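Local atomic coordinates of glycosyl hydrolase family 2, TIM barrel domain protein (Parabacteroides merdae ATCC 43184, PDB entry 6DXU), a protein that probably hydrolyses beta-glucuronides, as a family 2 glycoside hydrolase of the beta-glucuronidase type from a human gut bacterium. Residues D[784-789]-D[793-798]; D[561-566]-D[603-608]. One frame throughout, in Å; residues are numbered along the deposited sequence.

Contact 1: D[784-789]-D[793-798]. With BCN (bicine), chain L.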
ATOM      1  N   GLY D 784      13.614   1.403 -42.941  1.00 20.23           N
ATOM      2  CA  GLY D 784      13.115   2.767 -42.916  1.00 19.95           C
ATOM      3  C   GLY D 784      13.739   3.667 -43.962  1.00 20.38           C
ATOM      4  O   GLY D 784      13.835   4.882 -43.750  1.00 19.92           O
ATOM      5  N   THR D 785      14.190   3.097 -45.077  1.00 21.16           N
ATOM      6  CA  THR D 785      14.762   3.846 -46.188  1.00 21.11           C
ATOM      7  C   THR D 785      14.021   3.480 -47.466  1.00 22.70           C
ATOM      8  O   THR D 785      13.395   2.424 -47.560  1.00 19.98           O
ATOM      9  CB  THR D 785      16.243   3.538 -46.393  1.00 23.07           C
ATOM     10  OG1 THR D 785      16.379   2.147 -46.728  1.00 24.06           O
ATOM     11  CG2 THR D 785      17.079   3.880 -45.124  1.00 21.95           C
ATOM     12  N   SER D 786      14.103   4.360 -48.463  1.00 24.17           N
ATOM     13  CA  SER D 786      13.385   4.096 -49.705  1.00 20.64           C
ATOM     14  C   SER D 786      13.961   2.913 -50.485  1.00 20.97           C
ATOM     15  O   SER D 786      13.289   2.425 -51.403  1.00 20.78           O
ATOM     16  CB  SER D 786      13.360   5.346 -50.588  1.00 20.78           C
ATOM     17  OG  SER D 786      14.668   5.746 -50.926  1.00 23.20           O
ATOM     18  N   THR D 787      15.172   2.449 -50.163  1.00 20.77           N
ATOM     19  CA  THR D 787      15.720   1.245 -50.785  1.00 22.92           C
ATOM     20  C   THR D 787      15.840   0.084 -49.801  1.00 24.23           C
ATOM     21  O   THR D 787      16.490  -0.922 -50.113  1.00 24.11           O
ATOM     22  CB  THR D 787      17.083   1.525 -51.430  1.00 27.12           C
ATOM     23  OG1 THR D 787      17.994   2.024 -50.443  1.00 34.38           O
ATOM     24  CG2 THR D 787      16.943   2.553 -52.562  1.00 24.53           C
ATOM     25  N   GLY D 788      15.236   0.200 -48.624  1.00 22.86           N
ATOM     26  CA  GLY D 788      15.252  -0.859 -47.642  1.00 23.66           C
ATOM     27  C   GLY D 788      13.872  -1.101 -47.061  1.00 24.33           C
ATOM     28  O   GLY D 788      13.730  -1.270 -45.846  1.00 24.17           O
ATOM     29  N   SER D 789      12.840  -1.100 -47.907  1.00 19.92           N
ATOM     30  CA  SER D 789      11.462  -1.196 -47.449  1.00 19.11           C
ATOM     31  C   SER D 789      10.702  -2.205 -48.301  1.00 24.46           C
ATOM     32  O   SER D 789      10.703  -2.098 -49.532  1.00 20.39           O
ATOM     33  CB  SER D 789      10.769   0.175 -47.502  1.00 23.26           C
ATOM     34  OG  SER D 789      11.340   1.094 -46.569  1.00 22.87           O
ATOM     35  N   GLN D 793       6.502   3.442 -51.682  1.00 23.32           N
ATOM     36  CA  GLN D 793       6.034   4.151 -52.867  1.00 22.19           C
ATOM     37  C   GLN D 793       7.169   4.244 -53.874  1.00 20.72           C
ATOM     38  O   GLN D 793       8.335   4.388 -53.500  1.00 21.17           O
ATOM     39  CB  GLN D 793       5.541   5.559 -52.512  1.00 24.26           C
ATOM     40  CG  GLN D 793       4.163   5.626 -51.877  1.00 20.93           C
ATOM     41  CD  GLN D 793       3.730   7.063 -51.627  1.00 25.19           C
ATOM     42  OE1 GLN D 793       4.264   7.983 -52.240  1.00 24.31           O
ATOM     43  NE2 GLN D 793       2.783   7.266 -50.702  1.00 22.41           N
ATOM     44  N   ALA D 794       6.831   4.125 -55.157  1.00 22.79           N
ATOM     45  CA  ALA D 794       7.849   4.234 -56.190  1.00 23.02           C
ATOM     46  C   ALA D 794       8.462   5.632 -56.192  1.00 21.81           C
ATOM     47  O   ALA D 794       7.818   6.618 -55.824  1.00 27.60           O
ATOM     48  CB  ALA D 794       7.247   3.929 -57.567  1.00 23.28           C
ATOM     49  N   TYR D 795       9.720   5.709 -56.595  1.00 22.67           N
ATOM     50  CA  TYR D 795      10.376   6.985 -56.863  1.00 21.85           C
ATOM     51  C   TYR D 795      10.635   7.055 -58.364  1.00 21.46           C
ATOM     52  O   TYR D 795      11.475   6.318 -58.888  1.00 23.29           O
ATOM     53  CB  TYR D 795      11.654   7.159 -56.047  1.00 22.94           C
ATOM     54  CG  TYR D 795      12.408   5.891 -55.713  1.00 24.23           C
ATOM     55  CD1 TYR D 795      12.043   5.082 -54.618  1.00 31.56           C
ATOM     56  CD2 TYR D 795      13.498   5.519 -56.462  1.00 33.14           C
ATOM     57  CE1 TYR D 795      12.769   3.918 -54.319  1.00 29.90           C
ATOM     58  CE2 TYR D 795      14.208   4.389 -56.178  1.00 38.29           C
ATOM     59  CZ  TYR D 795      13.844   3.589 -55.113  1.00 36.04           C
ATOM     60  OH  TYR D 795      14.564   2.453 -54.831  1.00 54.19           O
ATOM     61  N   ASN D 796       9.881   7.918 -59.045  1.00 23.32           N
ATOM     62  CA  ASN D 796       9.930   8.050 -60.503  1.00 23.05           C
ATOM     63  C   ASN D 796       9.731   6.698 -61.191  1.00 24.93           C
ATOM     64  O   ASN D 796      10.441   6.327 -62.135  1.00 24.14           O
ATOM     65  CB  ASN D 796      11.225   8.730 -60.934  1.00 24.68           C
ATOM     66  CG  ASN D 796      11.350  10.124 -60.339  1.00 25.01           C
ATOM     67  OD1 ASN D 796      12.246  10.395 -59.549  1.00 24.62           O
ATOM     68  ND2 ASN D 796      10.427  11.005 -60.706  1.00 25.76           N
ATOM     69  N   GLY D 797       8.728   5.976 -60.711  1.00 26.41           N
ATOM     70  CA  GLY D 797       8.346   4.702 -61.277  1.00 29.50           C
ATOM     71  C   GLY D 797       9.253   3.541 -60.949  1.00 30.56           C
ATOM     72  O   GLY D 797       9.046   2.449 -61.492  1.00 31.66           O
ATOM     73  N   ARG D 798      10.248   3.726 -60.085  1.00 24.15           N
ATOM     74  CA  ARG D 798      11.172   2.642 -59.782  1.00 24.63           C
ATOM     75  C   ARG D 798      11.214   2.368 -58.279  1.00 30.78           C
ATOM     76  O   ARG D 798      10.834   3.205 -57.455  1.00 23.73           O
ATOM     77  CB  ARG D 798      12.557   2.928 -60.349  1.00 30.29           C
ATOM     78  CG  ARG D 798      13.556   3.443 -59.402  1.00 37.48           C
ATOM     79  CD  ARG D 798      14.849   3.703 -60.178  1.00 41.32           C
ATOM     80  NE  ARG D 798      15.752   4.568 -59.422  1.00 42.12           N
ATOM     81  CZ  ARG D 798      15.554   5.872 -59.273  1.00 38.74           C
ATOM     82  NH1 ARG D 798      14.482   6.453 -59.828  1.00 26.36           N
ATOM     83  NH2 ARG D 798      16.417   6.591 -58.562  1.00 33.63           N
TER
HETATM   84  N1  BCN L 901       1.979  11.475 -49.993  1.00 36.53           N
HETATM   85  C1  BCN L 901       0.669  11.592 -50.605  1.00 39.41           C
HETATM   86  C2  BCN L 901       0.415  10.363 -51.475  1.00 42.78           C
HETATM   87  O21 BCN L 901       1.370   9.591 -51.746  1.00 35.28           O
HETATM   88  O22 BCN L 901      -0.742  10.127 -51.918  1.00 48.69           O
HETATM   89  C3  BCN L 901       2.859  12.462 -50.608  1.00 32.73           C
HETATM   90  C4  BCN L 901       3.343  11.997 -51.984  1.00 29.49           C
HETATM   91  O4  BCN L 901       3.923  10.724 -51.883  1.00 27.07           O
HETATM   92  C5  BCN L 901       1.858  11.802 -48.572  1.00 35.56           C
HETATM   93  C6  BCN L 901       1.745  10.529 -47.735  1.00 37.67           C
HETATM   94  O6  BCN L 901       2.259   9.453 -48.475  1.00 36.36           O
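Y795 meets S786 at the edge of its ring and T787 at its hydroxyl end, joining two turns of the C-terminal family 2 domain: a type I turn from T785 to G788 and a type I' turn from Y795 to R798. No hydrogen bond crosses between the segments. Y795 buries the most surface, followed by S786 and T787. The backbone O of S786 lies close to the ring plane at the edge, 3.3 Å from Y795 CE1, while S786 CB packs more loosely against the same carbon. S786 OG is engaged outside the pair, with the backbone O of A521. T787 comes obliquely to the ring and crosses the tyrosine at about a right angle. With OG1 turned between the backbone N and the carbonyl carbon (chi1 58°), CG2 points anti to that carbon, which brings the methyl to 3.3 Å from Y795 OH. That hydroxyl is hydrogen-bonded to L800 N, which secures the far end of the ring.

Within 784-789, T785 O accepts from G788 N and from S789 OG, at 2.6 Å for the hydroxyl, the two donors coming from opposite faces of its carbonyl plane. On one face of the tyrosine ring R798 O stands 3.4 Å above the centre. At the other end of 793-798, Q793 reaches bicine with an extended chain: its NE2 gives weak hydrogen bonds to BCN O21 and to BCN O6, the latter at 3.2 Å with an N-H...O angle of 134°.

Contact 2: D[561-566]-D[603-608]. With BCN (bicine), chain L.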
ATOM      1  N   GLY D 561       1.929  18.387 -52.092  1.00 26.34           N
ATOM      2  CA  GLY D 561       3.205  18.327 -52.784  1.00 28.47           C
ATOM      3  C   GLY D 561       3.558  16.916 -53.213  1.00 27.89           C
ATOM      4  O   GLY D 561       2.947  15.929 -52.786  1.00 28.36           O
ATOM      5  N   ASP D 562       4.518  16.800 -54.136  1.00 27.84           N
ATOM      6  CA  ASP D 562       4.890  15.446 -54.553  1.00 28.04           C
ATOM      7  C   ASP D 562       5.856  14.745 -53.605  1.00 30.00           C
ATOM      8  O   ASP D 562       6.165  13.563 -53.833  1.00 25.37           O
ATOM      9  CB  ASP D 562       5.497  15.402 -55.958  1.00 29.23           C
ATOM     10  CG  ASP D 562       6.799  16.174 -56.089  1.00 31.82           C
ATOM     11  OD1 ASP D 562       7.305  16.783 -55.117  1.00 29.96           O
ATOM     12  OD2 ASP D 562       7.307  16.217 -57.239  1.00 37.26           O
ATOM     13  N   TRP D 563       6.401  15.466 -52.615  1.00 25.16           N
ATOM     14  CA  TRP D 563       7.393  14.915 -51.675  1.00 23.88           C
ATOM     15  C   TRP D 563       8.687  14.520 -52.377  1.00 25.16           C
ATOM     16  O   TRP D 563       9.383  13.568 -51.977  1.00 23.09           O
ATOM     17  CB  TRP D 563       6.846  13.746 -50.854  1.00 25.59           C
ATOM     18  CG  TRP D 563       5.837  14.178 -49.812  1.00 24.37           C
ATOM     19  CD1 TRP D 563       4.846  15.125 -49.951  1.00 25.09           C
ATOM     20  CD2 TRP D 563       5.711  13.661 -48.482  1.00 24.70           C
ATOM     21  NE1 TRP D 563       4.126  15.228 -48.775  1.00 25.97           N
ATOM     22  CE2 TRP D 563       4.636  14.336 -47.865  1.00 23.62           C
ATOM     23  CE3 TRP D 563       6.406  12.690 -47.754  1.00 21.33           C
ATOM     24  CZ2 TRP D 563       4.248  14.073 -46.542  1.00 27.45           C
ATOM     25  CZ3 TRP D 563       6.026  12.433 -46.450  1.00 22.65           C
ATOM     26  CH2 TRP D 563       4.952  13.117 -45.857  1.00 23.27           C
ATOM     27  N   SER D 564       8.987  15.211 -53.463  1.00 21.55           N
ATOM     28  CA  SER D 564      10.239  14.976 -54.147  1.00 26.58           C
ATOM     29  C   SER D 564      11.361  15.720 -53.445  1.00 25.64           C
ATOM     30  O   SER D 564      11.142  16.701 -52.732  1.00 23.30           O
ATOM     31  CB  SER D 564      10.155  15.427 -55.603  1.00 23.45           C
ATOM     32  OG  SER D 564      10.070  16.838 -55.669  1.00 24.67           O
ATOM     33  N   GLU D 565      12.581  15.233 -53.656  1.00 21.71           N
ATOM     34  CA  GLU D 565      13.742  15.989 -53.218  1.00 21.62           C
ATOM     35  C   GLU D 565      13.820  17.340 -53.915  1.00 25.31           C
ATOM     36  O   GLU D 565      14.416  18.274 -53.378  1.00 21.04           O
ATOM     37  CB  GLU D 565      15.013  15.201 -53.486  1.00 22.62           C
ATOM     38  CG  GLU D 565      15.026  13.838 -52.864  1.00 19.46           C
ATOM     39  CD  GLU D 565      16.441  13.350 -52.669  1.00 22.42           C
ATOM     40  OE1 GLU D 565      16.755  12.190 -53.022  1.00 25.11           O
ATOM     41  OE2 GLU D 565      17.250  14.142 -52.170  1.00 21.65           O
ATOM     42  N   SER D 566      13.241  17.448 -55.116  1.00 23.27           N
ATOM     43  CA  SER D 566      13.375  18.667 -55.908  1.00 24.30           C
ATOM     44  C   SER D 566      12.717  19.853 -55.221  1.00 24.30           C
ATOM     45  O   SER D 566      13.242  20.973 -55.265  1.00 25.40           O
ATOM     46  CB  SER D 566      12.779  18.442 -57.301  1.00 23.31           C
ATOM     47  OG  SER D 566      13.238  17.205 -57.845  1.00 23.41           O
ATOM     48  N   ASP D 603       1.246   5.976 -43.439  1.00 25.50           N
ATOM     49  CA  ASP D 603       1.020   6.100 -44.875  1.00 21.90           C
ATOM     50  C   ASP D 603       2.058   6.955 -45.586  1.00 27.14           C
ATOM     51  O   ASP D 603       1.831   7.348 -46.739  1.00 27.61           O
ATOM     52  CB  ASP D 603      -0.377   6.653 -45.138  1.00 26.35           C
ATOM     53  CG  ASP D 603      -1.464   5.686 -44.708  1.00 36.17           C
ATOM     54  OD1 ASP D 603      -1.305   4.471 -44.951  1.00 37.15           O
ATOM     55  OD2 ASP D 603      -2.447   6.132 -44.092  1.00 36.51           O
ATOM     56  N   ASN D 604       3.182   7.265 -44.939  1.00 20.40           N
ATOM     57  CA  ASN D 604       4.237   8.001 -45.613  1.00 20.61           C
ATOM     58  C   ASN D 604       4.833   7.137 -46.723  1.00 22.76           C
ATOM     59  O   ASN D 604       4.704   5.911 -46.694  1.00 23.08           O
ATOM     60  CB  ASN D 604       5.318   8.412 -44.613  1.00 20.67           C
ATOM     61  CG  ASN D 604       5.030   9.755 -43.978  1.00 24.50           C
ATOM     62  OD1 ASN D 604       3.915  10.263 -44.093  1.00 20.77           O
ATOM     63  ND2 ASN D 604       6.030  10.339 -43.303  1.00 20.76           N
ATOM     64  N   PRO D 605       5.487   7.760 -47.716  1.00 23.36           N
ATOM     65  CA  PRO D 605       6.083   6.980 -48.824  1.00 20.43           C
ATOM     66  C   PRO D 605       6.987   5.854 -48.366  1.00 23.58           C
ATOM     67  O   PRO D 605       6.930   4.751 -48.927  1.00 21.47           O
ATOM     68  CB  PRO D 605       6.861   8.046 -49.612  1.00 19.45           C
ATOM     69  CG  PRO D 605       6.085   9.306 -49.383  1.00 21.69           C
ATOM     70  CD  PRO D 605       5.587   9.213 -47.945  1.00 24.14           C
ATOM     71  N   VAL D 606       7.819   6.096 -47.356  1.00 21.02           N
ATOM     72  CA  VAL D 606       8.346   5.032 -46.509  1.00 19.23           C
ATOM     73  C   VAL D 606       7.441   4.956 -45.270  1.00 21.93           C
ATOM     74  O   VAL D 606       7.439   5.903 -44.469  1.00 18.48           O
ATOM     75  CB  VAL D 606       9.804   5.270 -46.110  1.00 18.71           C
ATOM     76  CG1 VAL D 606      10.245   4.205 -45.107  1.00 21.11           C
ATOM     77  CG2 VAL D 606      10.723   5.259 -47.376  1.00 18.86           C
ATOM     78  N   PRO D 607       6.655   3.895 -45.111  1.00 19.57           N
ATOM     79  CA  PRO D 607       5.731   3.837 -43.968  1.00 20.26           C
ATOM     80  C   PRO D 607       6.459   4.023 -42.641  1.00 19.40           C
ATOM     81  O   PRO D 607       7.550   3.486 -42.432  1.00 19.15           O
ATOM     82  CB  PRO D 607       5.118   2.429 -44.079  1.00 23.14           C
ATOM     83  CG  PRO D 607       5.169   2.118 -45.564  1.00 21.64           C
ATOM     84  CD  PRO D 607       6.459   2.773 -46.056  1.00 18.85           C
ATOM     85  N   TYR D 608       5.845   4.813 -41.752  1.00 20.44           N
ATOM     86  CA  TYR D 608       6.315   4.998 -40.371  1.00 21.36           C
ATOM     87  C   TYR D 608       7.682   5.666 -40.289  1.00 20.26           C
ATOM     88  O   TYR D 608       8.442   5.439 -39.336  1.00 18.96           O
ATOM     89  CB  TYR D 608       6.335   3.670 -39.609  1.00 19.49           C
ATOM     90  CG  TYR D 608       4.968   3.066 -39.419  1.00 19.94           C
ATOM     91  CD1 TYR D 608       4.060   3.616 -38.527  1.00 19.42           C
ATOM     92  CD2 TYR D 608       4.591   1.930 -40.133  1.00 24.32           C
ATOM     93  CE1 TYR D 608       2.802   3.049 -38.334  1.00 21.61           C
ATOM     94  CE2 TYR D 608       3.338   1.354 -39.953  1.00 19.41           C
ATOM     95  CZ  TYR D 608       2.453   1.915 -39.058  1.00 20.93           C
ATOM     96  OH  TYR D 608       1.223   1.333 -38.880  1.00 22.37           O
TER
HETATM   97  N1  BCN L 901       1.979  11.475 -49.993  1.00 36.53           N
HETATM   98  C1  BCN L 901       0.669  11.592 -50.605  1.00 39.41           C
HETATM   99  C2  BCN L 901       0.415  10.363 -51.475  1.00 42.78           C
HETATM  100  O21 BCN L 901       1.370   9.591 -51.746  1.00 35.28           O
HETATM  101  O22 BCN L 901      -0.742  10.127 -51.918  1.00 48.69           O
HETATM  102  C3  BCN L 901       2.859  12.462 -50.608  1.00 32.73           C
HETATM  103  C4  BCN L 901       3.343  11.997 -51.984  1.00 29.49           C
HETATM  104  O4  BCN L 901       3.923  10.724 -51.883  1.00 27.07           O
HETATM  105  C5  BCN L 901       1.858  11.802 -48.572  1.00 35.56           C
HETATM  106  C6  BCN L 901       1.745  10.529 -47.735  1.00 37.67           C
HETATM  107  O6  BCN L 901       2.259   9.453 -48.475  1.00 36.36           O
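The six-membered end of the W563 indole meets N604 and P605 in a wall of the bicine pocket, where the turn leading into helix 565-579 faces the loop before strand 609-610. Apolar packing carries the pair: W563 CZ3 lies 3.6 Å from P605 CD, the two side chains crossing at about a right angle. N604 adds an amide contact, with OD1 3.5 Å from W563 CH2 and the amide and indole planes 76° apart, while its ND2 is hydrogen-bonded to V609 O. Towards the ligand, BCN C3 rests over one face of the indole, 3.3 Å above the plane and offset toward the rim. With CG anti to the carbonyl carbon (chi1 -72°), the ring presents one face to this ligand carbon, and NE1 is tied to S558 O. Cutting W563 back to an alanine would probably open a gap beside P605 and leave bicine C3 without the indole face it rests on.

Hydrogen bonds shape the 561-566 turn and hold the ligand. D562 OD1 accepts from S564 N at 2.8 Å, an Asx turn, and also from S564 OG, both from the same face of the carboxylate; S564 OG in turn weakly caps the helix at S566 N. Across the pocket, BCN O6 donates to D603 O at 2.8 Å. At this contact an aromatic face meets ligand carbon and a backbone carbonyl a hydroxyl, consistent with a pocket suited to mixed apolar and polar groups.

Contacts 1 and 2 follow one another along the chain, yet their centres lie about 9 Å apart and both reach the same bicine. The most direct tie between them is a probable backbone hydrogen bond from Q793 N to P605 O, 3.1 Å, which places the residue carrying the ligand-binding amide beside the proline that packs on W563. V606 fills the adjoining space: its CG1 lies 3.6 Å from S789 OG and its CG2 3.7 Å from S786 N. Bicine O6 is shared, since Q793 NE2 donates to it weakly while it donates to D603 O. R523, also hydrogen-bonded to bicine, bonds Q793 OE1 and D562 O, linking 793-798 to 561-566.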